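Local atomic coordinates of lysine/ornithine decarboxylase (Vibrio vulnificus, PDB entry 2PLJ), a protein that catalyses the decarboxylation of lysine and ornithine with a pyridoxal phosphate cofactor, releasing the diamines cadaverine and putrescine. Residues N74-V79 / A272-A277; R207-S212 / L247-I252; N259-V264 / D335-L340. All coordinates share one frame; numbering follows the deposited sequence.

Contact 1: residues N74-V79 / A272-A277; sequences NALPNV and APINEA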
loop_
_atom_site.group_PDB
_atom_site.type_symbol
_atom_site.label_atom_id
_atom_site.label_comp_id
_atom_site.label_asym_id
_atom_site.label_seq_id
_atom_site.Cartn_x
_atom_site.Cartn_y
_atom_site.Cartn_z
ATOM N N ASN A 74 -25.910 -16.105 14.367
ATOM C CA ASN A 74 -27.141 -16.832 14.102
ATOM C C ASN A 74 -26.986 -17.894 13.006
ATOM O O ASN A 74 -27.644 -18.947 13.046
ATOM C CB ASN A 74 -28.310 -15.875 13.836
ATOM C CG ASN A 74 -29.639 -16.481 14.273
ATOM O OD1 ASN A 74 -30.227 -17.299 13.560
ATOM N ND2 ASN A 74 -30.079 -16.143 15.489
ATOM N N ALA A 75 -26.093 -17.628 12.052
ATOM C CA ALA A 75 -25.789 -18.544 10.941
ATOM C C ALA A 75 -24.914 -19.736 11.388
ATOM O O ALA A 75 -24.984 -20.835 10.806
ATOM C CB ALA A 75 -25.104 -17.787 9.795
ATOM N N LEU A 76 -24.126 -19.529 12.437
ATOM C CA LEU A 76 -23.139 -20.514 12.882
ATOM C C LEU A 76 -23.265 -20.681 14.377
ATOM O O LEU A 76 -22.412 -20.203 15.151
ATOM C CB LEU A 76 -21.708 -20.070 12.546
ATOM C CG LEU A 76 -21.018 -20.286 11.226
ATOM C CD1 LEU A 76 -19.646 -19.580 11.345
ATOM C CD2 LEU A 76 -20.861 -21.781 10.856
ATOM N N PRO A 77 -24.350 -21.342 14.797
ATOM C CA PRO A 77 -24.576 -21.477 16.208
ATOM C C PRO A 77 -23.536 -22.432 16.777
ATOM O O PRO A 77 -23.027 -23.293 16.053
ATOM C CB PRO A 77 -25.994 -22.058 16.291
ATOM C CG PRO A 77 -26.196 -22.766 15.007
ATOM C CD PRO A 77 -25.424 -21.949 13.988
ATOM N N ASN A 78 -23.208 -22.236 18.040
ATOM C CA ASN A 78 -22.238 -23.088 18.730
ATOM C C ASN A 78 -20.833 -23.002 18.143
ATOM O O ASN A 78 -20.106 -23.987 18.135
ATOM C CB ASN A 78 -22.710 -24.553 18.746
ATOM C CG ASN A 78 -24.033 -24.701 19.426
ATOM O OD1 ASN A 78 -25.001 -25.167 18.825
ATOM N ND2 ASN A 78 -24.109 -24.250 20.680
ATOM N N VAL A 79 -20.489 -21.845 17.590
ATOM C CA VAL A 79 -19.120 -21.565 17.146
ATOM C C VAL A 79 -18.688 -20.239 17.783
ATOM O O VAL A 79 -19.400 -19.229 17.667
ATOM C CB VAL A 79 -19.040 -21.461 15.584
ATOM C CG1 VAL A 79 -17.665 -20.973 15.113
ATOM C CG2 VAL A 79 -19.458 -22.806 14.946
ATOM N N ALA A 272 -25.206 -23.312 6.361
ATOM C CA ALA A 272 -26.008 -24.551 6.472
ATOM C C ALA A 272 -25.160 -25.836 6.302
ATOM O O ALA A 272 -25.145 -26.684 7.216
ATOM C CB ALA A 272 -27.222 -24.509 5.496
ATOM N N PRO A 273 -24.452 -25.996 5.149
ATOM C CA PRO A 273 -23.619 -27.214 4.976
ATOM C C PRO A 273 -22.446 -27.279 5.936
ATOM O O PRO A 273 -22.009 -28.373 6.295
ATOM C CB PRO A 273 -23.111 -27.130 3.523
ATOM C CG PRO A 273 -23.411 -25.774 3.044
ATOM C CD PRO A 273 -24.427 -25.132 3.952
ATOM N N ILE A 274 -21.958 -26.113 6.359
ATOM C CA ILE A 274 -20.902 -26.035 7.371
ATOM C C ILE A 274 -21.416 -26.630 8.691
ATOM O O ILE A 274 -20.792 -27.546 9.267
ATOM C CB ILE A 274 -20.416 -24.569 7.586
ATOM C CG1 ILE A 274 -19.941 -23.953 6.243
ATOM C CG2 ILE A 274 -19.312 -24.556 8.621
ATOM C CD1 ILE A 274 -19.360 -22.543 6.361
ATOM N N ASN A 275 -22.557 -26.126 9.162
ATOM C CA ASN A 275 -23.191 -26.651 10.361
ATOM C C ASN A 275 -23.398 -28.168 10.314
ATOM O O ASN A 275 -23.210 -28.857 11.317
ATOM C CB ASN A 275 -24.534 -25.946 10.609
ATOM C CG ASN A 275 -24.352 -24.478 11.005
ATOM O OD1 ASN A 275 -25.210 -23.628 10.714
ATOM N ND2 ASN A 275 -23.236 -24.180 11.664
ATOM N N GLU A 276 -23.776 -28.672 9.145
ATOM C CA GLU A 276 -23.985 -30.115 8.975
ATOM C C GLU A 276 -22.696 -30.903 9.133
ATOM O O GLU A 276 -22.683 -31.932 9.810
ATOM C CB GLU A 276 -24.609 -30.394 7.620
ATOM C CG GLU A 276 -26.001 -29.837 7.478
ATOM C CD GLU A 276 -26.544 -29.997 6.062
ATOM O OE1 GLU A 276 -26.394 -31.101 5.484
ATOM O OE2 GLU A 276 -27.102 -29.005 5.532
ATOM N N ALA A 277 -21.621 -30.415 8.512
ATOM C CA ALA A 277 -20.305 -31.064 8.626
ATOM C C ALA A 277 -19.805 -31.057 10.077
ATOM O O ALA A 277 -19.273 -32.049 10.573
ATOM C CB ALA A 277 -19.299 -30.430 7.678
#

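Contact 2: residues R207-S212 / L247-I252; sequences RIKGLS and LSTLDI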
loop_
_atom_site.group_PDB
_atom_site.type_symbol
_atom_site.label_atom_id
_atom_site.label_comp_id
_atom_site.label_asym_id
_atom_site.label_seq_id
_atom_site.Cartn_x
_atom_site.Cartn_y
_atom_site.Cartn_z
ATOM N N ARG A 207 1.477 -29.042 24.561
ATOM C CA ARG A 207 0.043 -29.296 24.446
ATOM C C ARG A 207 -0.492 -28.877 23.078
ATOM O O ARG A 207 -0.221 -27.763 22.610
ATOM C CB ARG A 207 -0.717 -28.544 25.543
ATOM C CG ARG A 207 -2.249 -28.585 25.382
ATOM C CD ARG A 207 -3.005 -28.044 26.603
ATOM N NE ARG A 207 -4.404 -27.762 26.259
ATOM C CZ ARG A 207 -5.360 -28.690 26.181
ATOM N NH1 ARG A 207 -5.080 -29.966 26.445
ATOM N NH2 ARG A 207 -6.598 -28.342 25.842
ATOM N N ILE A 208 -1.263 -29.772 22.470
ATOM C CA ILE A 208 -1.995 -29.441 21.242
ATOM C C ILE A 208 -3.469 -29.208 21.604
ATOM O O ILE A 208 -4.151 -30.131 22.106
ATOM C CB ILE A 208 -1.858 -30.555 20.163
ATOM C CG1 ILE A 208 -0.376 -30.803 19.775
ATOM C CG2 ILE A 208 -2.727 -30.216 18.934
ATOM C CD1 ILE A 208 0.400 -29.567 19.309
ATOM N N LYS A 209 -3.939 -27.987 21.357
ATOM C CA LYS A 209 -5.332 -27.583 21.570
ATOM C C LYS A 209 -6.229 -28.211 20.498
ATOM O O LYS A 209 -7.325 -28.665 20.789
ATOM C CB LYS A 209 -5.463 -26.060 21.512
ATOM C CG LYS A 209 -6.847 -25.566 21.902
ATOM C CD LYS A 209 -6.930 -24.041 21.896
ATOM C CE LYS A 209 -8.319 -23.566 22.346
ATOM N NZ LYS A 209 -8.478 -23.756 23.825
ATOM N N GLY A 210 -5.747 -28.271 19.259
ATOM C CA GLY A 210 -6.578 -28.824 18.197
ATOM C C GLY A 210 -6.038 -28.472 16.823
ATOM O O GLY A 210 -4.822 -28.299 16.658
ATOM N N LEU A 211 -6.959 -28.364 15.860
ATOM C CA LEU A 211 -6.629 -28.119 14.451
ATOM C C LEU A 211 -7.267 -26.824 13.960
ATOM O O LEU A 211 -8.290 -26.376 14.493
ATOM C CB LEU A 211 -7.124 -29.267 13.564
ATOM C CG LEU A 211 -6.700 -30.693 13.935
ATOM C CD1 LEU A 211 -7.288 -31.710 12.916
ATOM C CD2 LEU A 211 -5.199 -30.800 13.961
ATOM N N SER A 212 -6.669 -26.233 12.926
ATOM C CA SER A 212 -7.265 -25.051 12.303
ATOM C C SER A 212 -7.047 -25.098 10.811
ATOM O O SER A 212 -6.175 -25.829 10.315
ATOM C CB SER A 212 -6.671 -23.764 12.881
ATOM O OG SER A 212 -5.355 -23.552 12.402
ATOM N N LEU A 247 -7.948 -34.364 20.592
ATOM C CA LEU A 247 -7.962 -32.908 20.315
ATOM C C LEU A 247 -9.273 -32.265 20.732
ATOM O O LEU A 247 -10.363 -32.831 20.491
ATOM C CB LEU A 247 -7.680 -32.634 18.842
ATOM C CG LEU A 247 -6.387 -33.253 18.296
ATOM C CD1 LEU A 247 -6.103 -32.700 16.896
ATOM C CD2 LEU A 247 -5.200 -33.017 19.236
ATOM N N SER A 248 -9.176 -31.095 21.359
ATOM C CA SER A 248 -10.365 -30.459 21.932
ATOM C C SER A 248 -11.063 -29.457 21.013
ATOM O O SER A 248 -12.238 -29.140 21.227
ATOM C CB SER A 248 -10.015 -29.773 23.267
ATOM O OG SER A 248 -9.284 -28.570 23.048
ATOM N N THR A 249 -10.356 -28.975 19.997
ATOM C CA THR A 249 -10.797 -27.757 19.269
ATOM C C THR A 249 -10.610 -27.884 17.758
ATOM O O THR A 249 -9.590 -28.419 17.314
ATOM C CB THR A 249 -9.995 -26.534 19.772
ATOM O OG1 THR A 249 -10.056 -26.472 21.207
ATOM C CG2 THR A 249 -10.478 -25.215 19.151
ATOM N N LEU A 250 -11.612 -27.401 17.005
ATOM C CA LEU A 250 -11.494 -27.159 15.565
ATOM C C LEU A 250 -11.742 -25.693 15.322
ATOM O O LEU A 250 -12.782 -25.164 15.736
ATOM C CB LEU A 250 -12.522 -27.977 14.770
ATOM C CG LEU A 250 -12.396 -27.771 13.267
ATOM C CD1 LEU A 250 -10.955 -28.142 12.814
ATOM C CD2 LEU A 250 -13.452 -28.601 12.514
ATOM N N ASP A 251 -10.804 -25.045 14.635
ATOM C CA ASP A 251 -10.936 -23.623 14.286
ATOM C C ASP A 251 -11.094 -23.574 12.760
ATOM O O ASP A 251 -10.162 -23.964 12.046
ATOM C CB ASP A 251 -9.656 -22.915 14.758
ATOM C CG ASP A 251 -9.546 -21.466 14.301
ATOM O OD1 ASP A 251 -10.342 -20.996 13.451
ATOM O OD2 ASP A 251 -8.614 -20.812 14.828
ATOM N N ILE A 252 -12.261 -23.140 12.270
ATOM C CA ILE A 252 -12.578 -23.196 10.828
ATOM C C ILE A 252 -12.166 -21.946 10.020
ATOM O O ILE A 252 -12.506 -21.799 8.847
ATOM C CB ILE A 252 -14.074 -23.539 10.561
ATOM C CG1 ILE A 252 -14.987 -22.413 11.105
ATOM C CG2 ILE A 252 -14.431 -24.919 11.174
ATOM C CD1 ILE A 252 -16.428 -22.499 10.613
HETATM O O HOH W 1 -9.723 -26.396 24.391
#

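Contact 3: residues N259-V264 / D335-L340; sequences NYTQQV and DARYPL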
loop_
_atom_site.group_PDB
_atom_site.type_symbol
_atom_site.label_atom_id
_atom_site.label_comp_id
_atom_site.label_asym_id
_atom_site.label_seq_id
_atom_site.Cartn_x
_atom_site.Cartn_y
_atom_site.Cartn_z
ATOM N N ASN A 259 -21.352 -9.082 0.025
ATOM C CA ASN A 259 -21.699 -8.527 -1.278
ATOM C C ASN A 259 -20.841 -7.333 -1.591
ATOM O O ASN A 259 -20.795 -6.389 -0.797
ATOM C CB ASN A 259 -23.162 -8.097 -1.310
ATOM C CG ASN A 259 -24.099 -9.269 -1.154
ATOM O OD1 ASN A 259 -24.911 -9.312 -0.236
ATOM N ND2 ASN A 259 -23.943 -10.244 -1.999
ATOM N N TYR A 260 -20.187 -7.376 -2.748
ATOM C CA TYR A 260 -19.573 -6.167 -3.327
ATOM C C TYR A 260 -20.434 -5.745 -4.505
ATOM O O TYR A 260 -21.487 -5.154 -4.309
ATOM C CB TYR A 260 -18.106 -6.392 -3.714
ATOM C CG TYR A 260 -17.246 -6.464 -2.479
ATOM C CD1 TYR A 260 -16.765 -5.288 -1.870
ATOM C CD2 TYR A 260 -16.962 -7.697 -1.884
ATOM C CE1 TYR A 260 -15.984 -5.349 -0.703
ATOM C CE2 TYR A 260 -16.192 -7.780 -0.725
ATOM C CZ TYR A 260 -15.709 -6.603 -0.124
ATOM O OH TYR A 260 -14.950 -6.733 1.046
ATOM N N THR A 261 -20.016 -6.058 -5.725
ATOM C CA THR A 261 -20.860 -5.710 -6.883
ATOM C C THR A 261 -21.632 -6.917 -7.414
ATOM O O THR A 261 -22.417 -6.782 -8.343
ATOM C CB THR A 261 -20.057 -5.061 -8.032
ATOM O OG1 THR A 261 -19.109 -6.009 -8.537
ATOM C CG2 THR A 261 -19.328 -3.795 -7.528
ATOM N N GLN A 262 -21.383 -8.089 -6.843
ATOM C CA GLN A 262 -22.073 -9.316 -7.233
ATOM C C GLN A 262 -22.688 -9.942 -5.982
ATOM O O GLN A 262 -22.069 -9.960 -4.917
ATOM C CB GLN A 262 -21.100 -10.316 -7.884
ATOM C CG GLN A 262 -20.531 -9.897 -9.255
ATOM C CD GLN A 262 -21.545 -9.967 -10.387
ATOM O OE1 GLN A 262 -22.310 -10.933 -10.497
ATOM N NE2 GLN A 262 -21.548 -8.943 -11.254
ATOM N N GLN A 263 -23.908 -10.456 -6.130
ATOM C CA GLN A 263 -24.611 -11.130 -5.039
ATOM C C GLN A 263 -23.843 -12.390 -4.616
ATOM O O GLN A 263 -23.449 -13.204 -5.463
ATOM C CB GLN A 263 -26.044 -11.485 -5.490
ATOM C CG GLN A 263 -26.817 -12.447 -4.577
ATOM C CD GLN A 263 -27.200 -11.830 -3.229
ATOM O OE1 GLN A 263 -27.263 -10.603 -3.077
ATOM N NE2 GLN A 263 -27.468 -12.692 -2.244
ATOM N N VAL A 264 -23.620 -12.532 -3.311
ATOM C CA VAL A 264 -23.059 -13.762 -2.745
ATOM C C VAL A 264 -24.146 -14.490 -1.959
ATOM O O VAL A 264 -25.187 -13.910 -1.648
ATOM C CB VAL A 264 -21.807 -13.518 -1.842
ATOM C CG1 VAL A 264 -20.727 -12.725 -2.612
ATOM C CG2 VAL A 264 -22.193 -12.822 -0.520
ATOM N N ASP A 335 -7.659 -7.457 -4.826
ATOM C CA ASP A 335 -8.323 -7.791 -6.099
ATOM C C ASP A 335 -9.777 -7.302 -6.032
ATOM O O ASP A 335 -10.703 -7.963 -6.506
ATOM C CB ASP A 335 -8.232 -9.315 -6.349
ATOM C CG ASP A 335 -8.717 -9.739 -7.733
ATOM O OD1 ASP A 335 -8.467 -9.013 -8.709
ATOM O OD2 ASP A 335 -9.344 -10.819 -7.829
ATOM N N ALA A 336 -9.974 -6.138 -5.416
ATOM C CA ALA A 336 -11.311 -5.717 -5.043
ATOM C C ALA A 336 -12.034 -4.922 -6.133
ATOM O O ALA A 336 -11.422 -4.382 -7.065
ATOM C CB ALA A 336 -11.257 -4.880 -3.765
ATOM N N ARG A 337 -13.354 -4.819 -5.975
ATOM C CA ARG A 337 -14.177 -3.922 -6.785
ATOM C C ARG A 337 -15.339 -3.485 -5.892
ATOM O O ARG A 337 -16.092 -4.335 -5.376
ATOM C CB ARG A 337 -14.710 -4.609 -8.050
ATOM C CG ARG A 337 -15.391 -3.619 -8.963
ATOM C CD ARG A 337 -15.999 -4.280 -10.196
ATOM N NE ARG A 337 -16.615 -3.271 -11.054
ATOM C CZ ARG A 337 -16.277 -3.050 -12.330
ATOM N NH1 ARG A 337 -15.335 -3.785 -12.931
ATOM N NH2 ARG A 337 -16.898 -2.100 -13.025
ATOM N N TYR A 338 -15.466 -2.172 -5.695
ATOM C CA TYR A 338 -16.480 -1.641 -4.781
ATOM C C TYR A 338 -17.582 -0.937 -5.552
ATOM O O TYR A 338 -17.282 -0.233 -6.530
ATOM C CB TYR A 338 -15.880 -0.650 -3.750
ATOM C CG TYR A 338 -14.605 -1.173 -3.115
ATOM C CD1 TYR A 338 -14.663 -2.040 -2.015
ATOM C CD2 TYR A 338 -13.347 -0.817 -3.642
ATOM C CE1 TYR A 338 -13.498 -2.576 -1.459
ATOM C CE2 TYR A 338 -12.159 -1.328 -3.085
ATOM C CZ TYR A 338 -12.258 -2.202 -1.989
ATOM O OH TYR A 338 -11.099 -2.667 -1.439
ATOM N N PRO A 339 -18.834 -1.046 -5.064
ATOM C CA PRO A 339 -19.902 -0.208 -5.660
ATOM C C PRO A 339 -19.544 1.257 -5.414
ATOM O O PRO A 339 -19.120 1.605 -4.327
ATOM C CB PRO A 339 -21.167 -0.593 -4.878
ATOM C CG PRO A 339 -20.805 -1.850 -4.080
ATOM C CD PRO A 339 -19.310 -1.840 -3.910
ATOM N N LEU A 340 -19.708 2.081 -6.436
ATOM C CA LEU A 340 -19.421 3.523 -6.374
ATOM C C LEU A 340 -20.659 4.303 -6.795
ATOM O O LEU A 340 -21.380 3.899 -7.715
ATOM C CB LEU A 340 -18.245 3.883 -7.288
ATOM C CG LEU A 340 -16.877 3.230 -7.002
ATOM C CD1 LEU A 340 -15.907 3.492 -8.159
ATOM C CD2 LEU A 340 -16.309 3.689 -5.669
HETATM O O HOH W 2 -17.378 -6.783 -6.818
#

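Contact 1: residues N74-V79 / A272-A277
Leu76 lies obliquely across two side chains of the helical segment Ala272-Ala277, and one methyl does the touching: its CD2 comes within 3.9 Å of Ile274 CG2. The same methyl also rests against the carboxamide of Asn275. With CG of Leu76 set beside the backbone N (chi1 -84°), the end of the chain swings nearer to the helix than the bond to CB alone would bring it. Asn275 reaches from its helix towards the other segment, its carboxamide lying where helix 62-75 ends. The Asn275 and Pro77 side chains cross at about a right angle, with Pro77 CD a further neighbour of the amide. The Ala75 carbonyl O meets this amide too, but the modelled amide is probably flipped; once turned back, its nitrogen may donate to the carbonyl. The carbonyl belongs to the end of the helix, since Leu76 is the first residue to leave helical phi/psi and begins a type II beta turn to Val79. Ile274 also packs on Tyr225 and Ile229 of helix 223-241. The segments bury 172 Å² between them. The chemistry is thus mixed: a small methyl-to-methyl contact beside an amide that, turned back, could satisfy a carbonyl at a helix end.

Contact 2: residues R207-S212 / L247-I252
Lys209 and Ser248 open a run of backbone hydrogen bonds between parallel strands: Ser248 N donates to Lys209 O over 3.1 Å, bent to 137° at the hydrogen. Further along, Leu211 N gives to Thr249 O at 3.0 Å, and Leu211 O receives Asp251 N at 2.8 Å; both are straighter, at 158°. CA-H...O contacts accompany them, the shortest from Ser212 CA to Asp251 O at 3.1 Å. Gly210 brings its CA to 3.2 Å from Thr249 O.

Among polar side chains, one water accepts from Lys209 NZ and also bonds Ser248 OG. Thr249 OG1 donates to Ser248 OG, while the Lys209 chain, bent at its last torsion, crosses Thr249 obliquely, its CG nearest to Thr249 OG1. Arg207 NE and Lys209 NZ both form salt bridges with Glu167 of the adjoining strand.

The apolar contacts centre on Leu247: its CD1 meets Leu211 CD2 at 3.6 Å, the two side chains at about a right angle, and its CD2 lies beside Ile208 CG2. Leu211 and Leu250 share the face packed by helix 223-241. Ser212 and Asp251 share the other. Strands 207-212 and 249-251, whose N-to-C directions differ by 27°, form with that helix a beta-alpha-beta crossover of the beta/alpha barrel.

Contact 3: residues N259-V264 / D335-L340
Tyr260 and Tyr338 lie side by side and point the same way, but their rings are no stack: the planes meet at 69° with centroids 5.9 Å apart. Tyr260 CE1 lies 3.8 Å from both CD1 and CE1 of Tyr338. Tyr260 CE1 and Tyr338 CD1 each stand oblique to the other's ring, at neither a clear face nor a clear edge. The Arg337 carbonyl O takes a similar oblique place beside the Tyr260 ring and is nearer still to Tyr260 CB, at 3.3 Å. Tyr338 has CG beside its backbone N (chi1 -46°), which returns the ring to Tyr260 although the bond to CB starts away from the other segment.

The ring of Pro339 makes the next contact, its CG placed 3.4 Å from Tyr260 O. Thr261 turns CG2 onto the peptide between Tyr338 and Pro339, 3.7 Å from Pro339 N, and its side chain crosses the extended Arg337 chain at about a right angle. No direct hydrogen bond joins the segments. A water bridges them instead, accepting from Thr261 N at 2.9 Å and donating to Arg337 O at 3.1 Å.

Tyr260 OH is hydrogen-bonded to Arg293, at the start of helix 293-296, and Tyr338 packs on Met385 and Thr389. The contact thus joins the loop between strand 249-251 and helix 267-278 to the loop between helix 330-333 and strand 340-342 of the mixed sheet.

Contacts 1 and 2 belong to the beta/alpha barrel and touch through Ile274 CG2 and Ile252 CD1, 4.1 Å apart, with centres about 17 Å apart. Contact 2 is nested along the chain within the loop closed by contact 1; strand 249-251 leads next to helix 267-278. Contact 3 crosses contact 1 in sequence and follows contact 2. Its centre is about 25 Å from that of contact 1 and about 34 Å from that of contact 2, on the opposite side of the chain's centre from the latter. It ties a barrel loop to the mixed-sheet part, so the three together reach from the beta/alpha barrel to the mixed-sheet part of the chain.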